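Local coordinates for protein toll (Drosophila melanogaster, PDB 4LXR) that acts as the cell-surface receptor for cleaved spaetzle C-106, signalling in embryonic dorsal-ventral patterning and antifungal defence, at residues 129-134 with 153-158; 423-428 with 456-461; 588-593 with 609-614. One frame throughout, in Å; residues are numbered along the deposited sequence.

Contact 1: 129-134 with 153-158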
loop_
_atom_site.group_PDB
_atom_site.type_symbol
_atom_site.label_atom_id
_atom_site.label_comp_id
_atom_site.label_asym_id
_atom_site.label_seq_id
_atom_site.Cartn_x
_atom_site.Cartn_y
_atom_site.Cartn_z
ATOM N N ARG A 129 11.902 -32.149 -21.291
ATOM C CA ARG A 129 12.516 -31.776 -20.023
ATOM C C ARG A 129 12.651 -32.990 -19.125
ATOM O O ARG A 129 11.699 -33.747 -18.951
ATOM C CB ARG A 129 11.709 -30.694 -19.286
ATOM C CG ARG A 129 12.122 -30.594 -17.802
ATOM C CD ARG A 129 11.858 -29.196 -17.176
ATOM N NE ARG A 129 10.453 -28.944 -16.883
ATOM C CZ ARG A 129 9.803 -29.330 -15.778
ATOM N NH1 ARG A 129 10.408 -30.044 -14.819
ATOM N NH2 ARG A 129 8.518 -28.997 -15.636
ATOM N N PHE A 130 13.830 -33.167 -18.541
ATOM C CA PHE A 130 14.041 -34.229 -17.571
ATOM C C PHE A 130 14.575 -33.604 -16.294
ATOM O O PHE A 130 15.587 -32.887 -16.309
ATOM C CB PHE A 130 15.052 -35.262 -18.102
ATOM C CG PHE A 130 15.355 -36.367 -17.131
ATOM C CD1 PHE A 130 14.323 -37.137 -16.588
ATOM C CD2 PHE A 130 16.658 -36.650 -16.773
ATOM C CE1 PHE A 130 14.585 -38.165 -15.684
ATOM C CE2 PHE A 130 16.947 -37.688 -15.863
ATOM C CZ PHE A 130 15.910 -38.448 -15.319
ATOM N N THR A 131 13.938 -33.916 -15.177
ATOM C CA THR A 131 14.248 -33.214 -13.938
ATOM C C THR A 131 14.186 -34.192 -12.788
ATOM O O THR A 131 13.197 -34.921 -12.640
ATOM C CB THR A 131 13.232 -32.076 -13.711
ATOM O OG1 THR A 131 13.440 -31.052 -14.698
ATOM C CG2 THR A 131 13.360 -31.478 -12.310
ATOM N N THR A 132 15.232 -34.218 -11.974
ATOM C CA THR A 132 15.259 -35.135 -10.837
ATOM C C THR A 132 16.229 -34.620 -9.791
ATOM O O THR A 132 17.174 -33.917 -10.123
ATOM C CB THR A 132 15.678 -36.574 -11.249
ATOM O OG1 THR A 132 15.603 -37.439 -10.106
ATOM C CG2 THR A 132 17.117 -36.609 -11.802
ATOM N N ARG A 133 15.993 -34.980 -8.532
ATOM C CA ARG A 133 16.947 -34.713 -7.453
ATOM C C ARG A 133 17.615 -35.984 -6.920
ATOM O O ARG A 133 18.381 -35.943 -5.942
ATOM C CB ARG A 133 16.266 -33.896 -6.338
ATOM C CG ARG A 133 15.812 -32.541 -6.909
ATOM C CD ARG A 133 14.894 -31.779 -6.024
ATOM N NE ARG A 133 13.564 -32.367 -5.963
ATOM C CZ ARG A 133 12.512 -31.725 -5.469
ATOM N NH1 ARG A 133 12.656 -30.489 -5.023
ATOM N NH2 ARG A 133 11.328 -32.315 -5.417
ATOM N N ARG A 134 17.325 -37.110 -7.560
ATOM C CA ARG A 134 18.004 -38.356 -7.231
ATOM C C ARG A 134 19.440 -38.296 -7.756
ATOM O O ARG A 134 19.689 -37.676 -8.787
ATOM C CB ARG A 134 17.316 -39.532 -7.901
ATOM C CG ARG A 134 15.981 -39.921 -7.325
ATOM C CD ARG A 134 16.122 -40.965 -6.212
ATOM N NE ARG A 134 16.759 -40.413 -5.018
ATOM C CZ ARG A 134 16.175 -39.549 -4.198
ATOM N NH1 ARG A 134 14.943 -39.122 -4.461
ATOM N NH2 ARG A 134 16.827 -39.087 -3.133
ATOM N N GLU A 153 15.757 -29.257 -21.761
ATOM C CA GLU A 153 16.085 -28.920 -20.397
ATOM C C GLU A 153 16.459 -30.166 -19.650
ATOM O O GLU A 153 15.725 -31.151 -19.673
ATOM C CB GLU A 153 14.891 -28.210 -19.676
ATOM C CG GLU A 153 15.181 -27.910 -18.167
ATOM C CD GLU A 153 14.164 -26.902 -17.538
ATOM O OE1 GLU A 153 14.082 -26.774 -16.289
ATOM O OE2 GLU A 153 13.432 -26.249 -18.300
ATOM N N LEU A 154 17.597 -30.124 -18.961
ATOM C CA LEU A 154 18.043 -31.277 -18.197
ATOM C C LEU A 154 18.466 -30.750 -16.874
ATOM O O LEU A 154 19.251 -29.811 -16.785
ATOM C CB LEU A 154 19.236 -32.006 -18.866
ATOM C CG LEU A 154 18.968 -32.636 -20.219
ATOM C CD1 LEU A 154 20.272 -33.202 -20.818
ATOM C CD2 LEU A 154 17.945 -33.734 -20.061
ATOM N N ARG A 155 17.957 -31.370 -15.828
ATOM C CA ARG A 155 18.314 -30.959 -14.496
ATOM C C ARG A 155 18.507 -32.197 -13.654
ATOM O O ARG A 155 17.532 -32.820 -13.238
ATOM C CB ARG A 155 17.219 -30.088 -13.874
ATOM C CG ARG A 155 17.694 -29.477 -12.579
ATOM C CD ARG A 155 16.738 -28.553 -11.948
ATOM N NE ARG A 155 16.496 -27.278 -12.630
ATOM C CZ ARG A 155 16.005 -26.230 -11.969
ATOM N NH1 ARG A 155 15.788 -26.363 -10.672
ATOM N NH2 ARG A 155 15.740 -25.070 -12.562
ATOM N N ALA A 156 19.762 -32.550 -13.394
ATOM C CA ALA A 156 20.038 -33.791 -12.691
ATOM C C ALA A 156 21.394 -33.805 -11.983
ATOM O O ALA A 156 22.080 -34.839 -11.983
ATOM C CB ALA A 156 19.946 -34.949 -13.671
ATOM N N ASN A 157 21.766 -32.678 -11.370
ATOM C CA ASN A 157 23.088 -32.511 -10.754
ATOM C C ASN A 157 24.224 -32.954 -11.677
ATOM O O ASN A 157 25.171 -33.611 -11.245
ATOM C CB ASN A 157 23.172 -33.198 -9.376
ATOM C CG ASN A 157 22.389 -32.415 -8.307
ATOM O OD1 ASN A 157 22.900 -31.450 -7.753
ATOM N ND2 ASN A 157 21.122 -32.793 -8.078
ATOM N N ILE A 158 24.104 -32.575 -12.949
ATOM C CA ILE A 158 25.040 -33.003 -13.968
ATOM C C ILE A 158 26.406 -32.342 -13.809
ATOM O O ILE A 158 26.533 -31.114 -13.889
ATOM C CB ILE A 158 24.493 -32.758 -15.359
ATOM C CG1 ILE A 158 23.134 -33.444 -15.489
ATOM C CG2 ILE A 158 25.485 -33.321 -16.409
ATOM C CD1 ILE A 158 22.333 -33.010 -16.728
HETATM O O HOH W 1 14.292 -28.237 -14.382
HETATM O O HOH W 2 19.805 -34.873 -9.452
HETATM O O HOH W 3 22.786 -36.650 -9.817
#
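Arg129 and Glu153, Phe130 and Leu154, and Thr131 and Arg155 form three successive parallel bridges between neighbouring strands of the first leucine-rich-repeat solenoid of the receptor's extracellular part. The axes of strands 129-131 and 153-155 run 7° apart.

Backbone bonding sets the register. Phe130 N donates to Glu153 O, Arg155 N to Phe130 O at 2.9 Å, and Thr132 N to Arg155 O at 3.0 Å; the last two donors approach almost end-on to their carbonyls.

Apolar contact lies on the face of Phe130 and Leu154, where Leu154 CD2 sits 3.8 Å from Phe130 CB. Just past the strands, Thr132 CG2 meets Ala156 CB, while Thr132 OG1 accepts from Arg134 N in an ST turn and is also hydrogen-bonded to Ser107 O.

The face of Arg129, Glu153, Thr131 and Arg155 is polar and meets spaetzle. Arg129 and Glu153 run alongside each other, and Arg129 CD lies 3.3 Å from Glu153 CD, aliphatic carbon against carboxylate. Their charged groups do not pair: Arg129 NE is 4.3 Å from Glu153 OE2. Each charge has another partner, Arg129 bridging to Glu106 and Glu153 to Arg7 of a spaetzle chain; Arg155 likewise pairs with Asp55 of that spaetzle chain.

A bend at chi3 (75°) turns the Arg129 guanidinium along its own strand toward Thr131. There NH1 of Arg129 donates to Thr131 OG1 at 3.2 Å, the hydroxyl oxygen lying in the guanidinium plane and the N-H...O angle reaching 168°.

Contact 2: 423-428 with 456-461. With NAG (2-acetamido-2-deoxy-beta-D-glucopyranose), chain M.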
loop_
_atom_site.group_PDB
_atom_site.type_symbol
_atom_site.label_atom_id
_atom_site.label_comp_id
_atom_site.label_asym_id
_atom_site.label_seq_id
_atom_site.Cartn_x
_atom_site.Cartn_y
_atom_site.Cartn_z
ATOM N N ILE A 423 11.600 19.109 4.260
ATOM C CA ILE A 423 11.114 20.258 3.514
ATOM C C ILE A 423 10.171 21.133 4.325
ATOM O O ILE A 423 9.112 20.679 4.764
ATOM C CB ILE A 423 10.397 19.810 2.236
ATOM C CG1 ILE A 423 11.343 18.955 1.386
ATOM C CG2 ILE A 423 9.894 21.010 1.470
ATOM C CD1 ILE A 423 10.637 18.106 0.356
ATOM N N ASP A 424 10.549 22.393 4.523
ATOM C CA ASP A 424 9.652 23.326 5.212
ATOM C C ASP A 424 9.177 24.486 4.321
ATOM O O ASP A 424 8.353 25.309 4.737
ATOM C CB ASP A 424 10.285 23.835 6.523
ATOM C CG ASP A 424 11.510 24.709 6.297
ATOM O OD1 ASP A 424 11.963 24.851 5.139
ATOM O OD2 ASP A 424 12.034 25.250 7.297
ATOM N N LEU A 425 9.715 24.550 3.106
ATOM C CA LEU A 425 9.451 25.645 2.162
ATOM C C LEU A 425 9.705 27.037 2.748
ATOM O O LEU A 425 9.258 28.043 2.195
ATOM C CB LEU A 425 8.051 25.545 1.552
ATOM C CG LEU A 425 7.754 24.297 0.718
ATOM C CD1 LEU A 425 6.370 24.411 0.093
ATOM C CD2 LEU A 425 8.822 24.073 -0.363
ATOM N N GLN A 426 10.425 27.069 3.869
ATOM C CA GLN A 426 11.022 28.285 4.424
ATOM C C GLN A 426 10.026 29.425 4.565
ATOM O O GLN A 426 10.263 30.523 4.074
ATOM C CB GLN A 426 12.220 28.712 3.563
ATOM C CG GLN A 426 13.067 27.525 3.080
ATOM C CD GLN A 426 14.442 27.928 2.582
ATOM O OE1 GLN A 426 15.158 28.682 3.242
ATOM N NE2 GLN A 426 14.818 27.427 1.413
ATOM N N GLN A 427 8.922 29.159 5.253
ATOM C CA GLN A 427 7.801 30.083 5.273
ATOM C C GLN A 427 7.607 30.854 6.589
ATOM O O GLN A 427 7.399 30.248 7.638
ATOM C CB GLN A 427 6.527 29.328 4.923
ATOM C CG GLN A 427 5.333 30.233 4.737
ATOM C CD GLN A 427 5.521 31.221 3.607
ATOM O OE1 GLN A 427 5.815 30.840 2.476
ATOM N NE2 GLN A 427 5.352 32.499 3.909
ATOM N N PRO A 428 7.670 32.198 6.530
ATOM C CA PRO A 428 7.483 33.070 7.700
ATOM C C PRO A 428 6.044 33.107 8.219
ATOM O O PRO A 428 5.096 33.203 7.440
ATOM C CB PRO A 428 7.903 34.452 7.182
ATOM C CG PRO A 428 7.733 34.371 5.713
ATOM C CD PRO A 428 8.105 32.966 5.351
ATOM N N ASN A 456 7.111 15.823 6.093
ATOM C CA ASN A 456 8.052 16.928 5.988
ATOM C C ASN A 456 7.746 17.933 7.099
ATOM O O ASN A 456 7.302 17.539 8.172
ATOM C CB ASN A 456 7.958 17.548 4.593
ATOM C CG ASN A 456 8.683 16.710 3.540
ATOM O OD1 ASN A 456 9.898 16.763 3.453
ATOM N ND2 ASN A 456 7.941 15.933 2.749
ATOM N N SER A 457 7.963 19.221 6.853
ATOM C CA SER A 457 7.662 20.251 7.857
ATOM C C SER A 457 6.832 21.390 7.289
ATOM O O SER A 457 7.050 22.548 7.614
ATOM C CB SER A 457 8.944 20.811 8.460
ATOM O OG SER A 457 9.583 19.820 9.231
ATOM N N ILE A 458 5.895 21.053 6.414
ATOM C CA ILE A 458 5.008 22.037 5.839
ATOM C C ILE A 458 4.094 22.547 6.955
ATOM O O ILE A 458 3.668 21.773 7.827
ATOM C CB ILE A 458 4.181 21.412 4.699
ATOM C CG1 ILE A 458 5.112 20.797 3.641
ATOM C CG2 ILE A 458 3.240 22.424 4.087
ATOM C CD1 ILE A 458 5.918 21.805 2.879
ATOM N N ILE A 459 3.825 23.850 6.948
ATOM C CA ILE A 459 2.950 24.450 7.948
ATOM C C ILE A 459 1.723 25.092 7.321
ATOM O O ILE A 459 0.852 25.588 8.021
ATOM C CB ILE A 459 3.689 25.528 8.789
ATOM C CG1 ILE A 459 4.198 26.653 7.895
ATOM C CG2 ILE A 459 4.844 24.919 9.544
ATOM C CD1 ILE A 459 4.761 27.818 8.673
ATOM N N PHE A 460 1.645 25.072 6.000
ATOM C CA PHE A 460 0.672 25.911 5.313
ATOM C C PHE A 460 0.189 25.275 4.019
ATOM O O PHE A 460 0.983 24.695 3.272
ATOM C CB PHE A 460 1.344 27.258 5.025
ATOM C CG PHE A 460 0.525 28.201 4.202
ATOM C CD1 PHE A 460 -0.625 28.778 4.718
ATOM C CD2 PHE A 460 0.946 28.565 2.933
ATOM C CE1 PHE A 460 -1.371 29.679 3.966
ATOM C CE2 PHE A 460 0.213 29.461 2.174
ATOM C CZ PHE A 460 -0.952 30.023 2.696
ATOM N N VAL A 461 -1.110 25.394 3.752
ATOM C CA VAL A 461 -1.672 24.988 2.468
ATOM C C VAL A 461 -1.488 26.108 1.440
ATOM O O VAL A 461 -2.223 27.087 1.456
ATOM C CB VAL A 461 -3.173 24.668 2.595
ATOM C CG1 VAL A 461 -3.729 24.262 1.261
ATOM C CG2 VAL A 461 -3.398 23.578 3.636
HETATM C C1 NAG M . 7.397 20.375 13.135
HETATM C C2 NAG M . 8.363 19.507 13.972
HETATM C C3 NAG M . 9.834 19.881 13.718
HETATM C C4 NAG M . 10.066 21.391 13.742
HETATM C C5 NAG M . 8.944 22.144 13.031
HETATM C C6 NAG M . 9.444 23.162 12.034
HETATM C C7 NAG M . 7.788 18.489 16.133
HETATM C C8 NAG M . 7.472 18.736 17.579
HETATM N N2 NAG M . 8.046 19.574 15.395
HETATM O O3 NAG M . 10.294 19.313 12.495
HETATM O O4 NAG M . 10.197 21.857 15.080
HETATM O O5 NAG M . 8.139 21.218 12.299
HETATM O O6 NAG M . 8.409 24.055 11.651
HETATM O O7 NAG M . 7.808 17.358 15.655
HETATM O O HOH W 4 5.273 25.550 4.629
#
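Ile423 and Asp424 run beside Asn456 and Ser457 in two irregular loops of consecutive leucine-rich repeats, LRR 12 and LRR 13; the touching parts, 423-427 and 456-459, run 15° apart end to end. The backbone link is Ser457 N to Ile423 O, 2.8 Å, with the donor above the carbonyl plane.

Asn456 returns a bond through its side chain: OD1 accepts from Ile423 N at 3.0 Å, with an N-H...O angle of 161°. Its CG stands beside the backbone N (chi1 -78°), which directs the amide toward the preceding repeat; ND2 donates to Leu418 O of that repeat and to Leu453 O of its own. Ile423 lies alongside this amide, its CG1 3.3 Å from Asn456 OD1. Further on, the Ile458 CD1 methyl reaches Leu425 CG at 3.8 Å, and Ile459 CD1 approaches Gln427 O. Water 4 joins Asp424 O to Ile459 N. Ser457 OG makes a weak hydrogen bond, 3.4 Å, to O3 of an N-acetylglucosamine of an N-linked glycan, either group being a possible donor.

With both amide ends engaged, Asn456 is probably fixed in rotation. It supplies backbone groups with partners where regular strand pairing is absent, the role of the asparagine in leucine-rich repeats.

Contact 3: 588-593 with 609-614; sequences TLICPL and NCHVRT
The His611 imidazole has Ile590 over one face: Ile590 CD1 stands 3.9 Å from the ring centroid and 14° off its normal, which fits a CH-pi contact. The second branch, Ile590 CG2, approaches the ring at His611 CD2, 3.4 Å away. Both branches are placed by the Ile590 torsion chi1 of 62°, which sets CG1 between the backbone N and the carbonyl carbon and leaves CG2 beside the N. An alanine in place of His611 would remove the ring and is likely to leave the Ile590 CD1 methyl without its aromatic partner, opening a gap beside it.

This packing sits on an antiparallel strand pair, 590-592 with 609-613, linking the first C-terminal leucine-rich-repeat cap (LRRCT 1) to the following N-terminal cap (LRRNT). The strand axes come within 4.4 Å and lie at 143°, well away from strictly antiparallel. Cys591 and Val612 form the hydrogen-bonded pair: Cys591 N donates to Val612 O at 3.0 Å, in the carbonyl plane, and Val612 N donates back to Cys591 O at 2.7 Å. In the non-hydrogen-bonded pair Pro592 with His611, the side chains diverge.

A disulfide of each cap lies beside the join, Cys591 to Cys540 and Cys610 to Cys604. Strand 618-622 continues the sheet beyond 609-613, and Leu593 packs on its Leu619. Across the pair, Leu593 CB also touches Cys610 CB at 3.9 Å. Alongside, Leu593 N donates to Cys610 O at 2.7 Å, the nitrogen standing above that carbonyl's plane.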
loop_
_atom_site.group_PDB
_atom_site.type_symbol
_atom_site.label_atom_id
_atom_site.label_comp_id
_atom_site.label_asym_id
_atom_site.label_seq_id
_atom_site.Cartn_x
_atom_site.Cartn_y
_atom_site.Cartn_z
ATOM N N THR A 588 -21.023 22.072 25.149
ATOM C CA THR A 588 -19.913 21.640 25.993
ATOM C C THR A 588 -18.651 22.407 25.644
ATOM O O THR A 588 -17.694 22.436 26.419
ATOM C CB THR A 588 -19.608 20.144 25.806
ATOM O OG1 THR A 588 -20.828 19.426 25.596
ATOM C CG2 THR A 588 -18.904 19.585 27.030
ATOM N N LEU A 589 -18.651 23.017 24.464
ATOM C CA LEU A 589 -17.470 23.707 23.965
ATOM C C LEU A 589 -17.315 25.037 24.676
ATOM O O LEU A 589 -18.018 25.995 24.367
ATOM C CB LEU A 589 -17.588 23.930 22.462
ATOM C CG LEU A 589 -17.780 22.664 21.621
ATOM C CD1 LEU A 589 -17.994 23.034 20.170
ATOM C CD2 LEU A 589 -16.584 21.737 21.758
ATOM N N ILE A 590 -16.401 25.100 25.635
ATOM C CA ILE A 590 -16.256 26.312 26.427
ATOM C C ILE A 590 -14.849 26.897 26.423
ATOM O O ILE A 590 -13.854 26.191 26.235
ATOM C CB ILE A 590 -16.721 26.101 27.884
ATOM C CG1 ILE A 590 -15.855 25.042 28.573
ATOM C CG2 ILE A 590 -18.220 25.743 27.921
ATOM C CD1 ILE A 590 -16.146 24.892 30.064
ATOM N N CYS A 591 -14.788 28.208 26.619
ATOM C CA CYS A 591 -13.525 28.904 26.800
ATOM C C CYS A 591 -13.547 29.647 28.135
ATOM O O CYS A 591 -14.443 30.454 28.387
ATOM C CB CYS A 591 -13.279 29.875 25.644
ATOM S SG CYS A 591 -12.891 29.066 24.055
ATOM N N PRO A 592 -12.569 29.363 29.005
ATOM C CA PRO A 592 -12.486 30.013 30.319
ATOM C C PRO A 592 -12.380 31.541 30.234
ATOM O O PRO A 592 -11.959 32.092 29.220
ATOM C CB PRO A 592 -11.200 29.426 30.917
ATOM C CG PRO A 592 -11.028 28.106 30.227
ATOM C CD PRO A 592 -11.545 28.316 28.834
ATOM N N LEU A 593 -12.805 32.209 31.299
ATOM C CA LEU A 593 -12.606 33.642 31.465
ATOM C C LEU A 593 -11.731 33.824 32.701
ATOM O O LEU A 593 -12.150 33.539 33.827
ATOM C CB LEU A 593 -13.946 34.374 31.634
ATOM C CG LEU A 593 -13.884 35.846 32.065
ATOM C CD1 LEU A 593 -13.181 36.700 31.021
ATOM C CD2 LEU A 593 -15.265 36.396 32.362
ATOM N N ASN A 609 -15.100 30.557 39.215
ATOM C CA ASN A 609 -14.646 30.170 37.887
ATOM C C ASN A 609 -15.692 30.626 36.874
ATOM O O ASN A 609 -16.900 30.628 37.175
ATOM C CB ASN A 609 -14.391 28.664 37.798
ATOM C CG ASN A 609 -15.650 27.845 37.997
ATOM O OD1 ASN A 609 -16.360 27.535 37.040
ATOM N ND2 ASN A 609 -15.930 27.484 39.243
ATOM N N CYS A 610 -15.226 31.043 35.701
ATOM C CA CYS A 610 -16.086 31.648 34.691
ATOM C C CYS A 610 -15.695 31.144 33.310
ATOM O O CYS A 610 -14.517 30.986 33.017
ATOM C CB CYS A 610 -15.972 33.178 34.723
ATOM S SG CYS A 610 -16.079 33.947 36.372
ATOM N N HIS A 611 -16.676 30.888 32.455
ATOM C CA HIS A 611 -16.357 30.504 31.082
ATOM C C HIS A 611 -17.414 31.012 30.122
ATOM O O HIS A 611 -18.467 31.502 30.536
ATOM C CB HIS A 611 -16.214 28.987 30.944
ATOM C CG HIS A 611 -17.464 28.235 31.284
ATOM N ND1 HIS A 611 -17.696 27.707 32.535
ATOM C CD2 HIS A 611 -18.557 27.936 30.542
ATOM C CE1 HIS A 611 -18.873 27.104 32.546
ATOM N NE2 HIS A 611 -19.415 27.229 31.348
ATOM N N VAL A 612 -17.119 30.871 28.837
ATOM C CA VAL A 612 -18.002 31.300 27.767
ATOM C C VAL A 612 -18.411 30.089 26.941
ATOM O O VAL A 612 -17.583 29.236 26.606
ATOM C CB VAL A 612 -17.316 32.347 26.867
ATOM C CG1 VAL A 612 -18.018 32.464 25.532
ATOM C CG2 VAL A 612 -17.268 33.694 27.562
ATOM N N ARG A 613 -19.695 30.015 26.624
ATOM C CA ARG A 613 -20.242 28.924 25.841
ATOM C C ARG A 613 -20.705 29.530 24.525
ATOM O O ARG A 613 -21.670 30.288 24.507
ATOM C CB ARG A 613 -21.431 28.320 26.590
ATOM C CG ARG A 613 -21.936 27.002 26.047
ATOM C CD ARG A 613 -23.360 26.742 26.537
ATOM N NE ARG A 613 -23.489 26.866 27.982
ATOM C CZ ARG A 613 -24.408 27.602 28.595
ATOM N NH1 ARG A 613 -25.294 28.287 27.891
ATOM N NH2 ARG A 613 -24.450 27.646 29.917
ATOM N N THR A 614 -20.020 29.227 23.426
ATOM C CA THR A 614 -20.348 29.890 22.164
ATOM C C THR A 614 -21.644 29.401 21.524
ATOM O O THR A 614 -22.274 30.139 20.767
ATOM C CB THR A 614 -19.200 29.807 21.134
ATOM O OG1 THR A 614 -18.609 28.506 21.184
ATOM C CG2 THR A 614 -18.140 30.857 21.432
#

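How the contacts relate
Contacts 1, 2 and 3 follow one another along the chain, each closing before the next opens. Contacts 1 and 2 belong to the first leucine-rich-repeat solenoid. Contact 1 joins adjacent strands near its N-terminal end, whereas contact 2 joins loops that follow strands 415-417 and 450-452; their centres are 62 Å apart, on opposite sides of the chain's centre. Contact 3 lies 33 Å from contact 2 and 83 Å from contact 1, between centres, where the first C-terminal cap meets the next N-terminal cap. Its strands belong to a separate sheet. Spaetzle touches contact 1 but neither other contact, so contact 1 combines the stacking of adjacent turns with a ligand-facing surface, whereas contacts 2 and 3 join parts of the receptor alone.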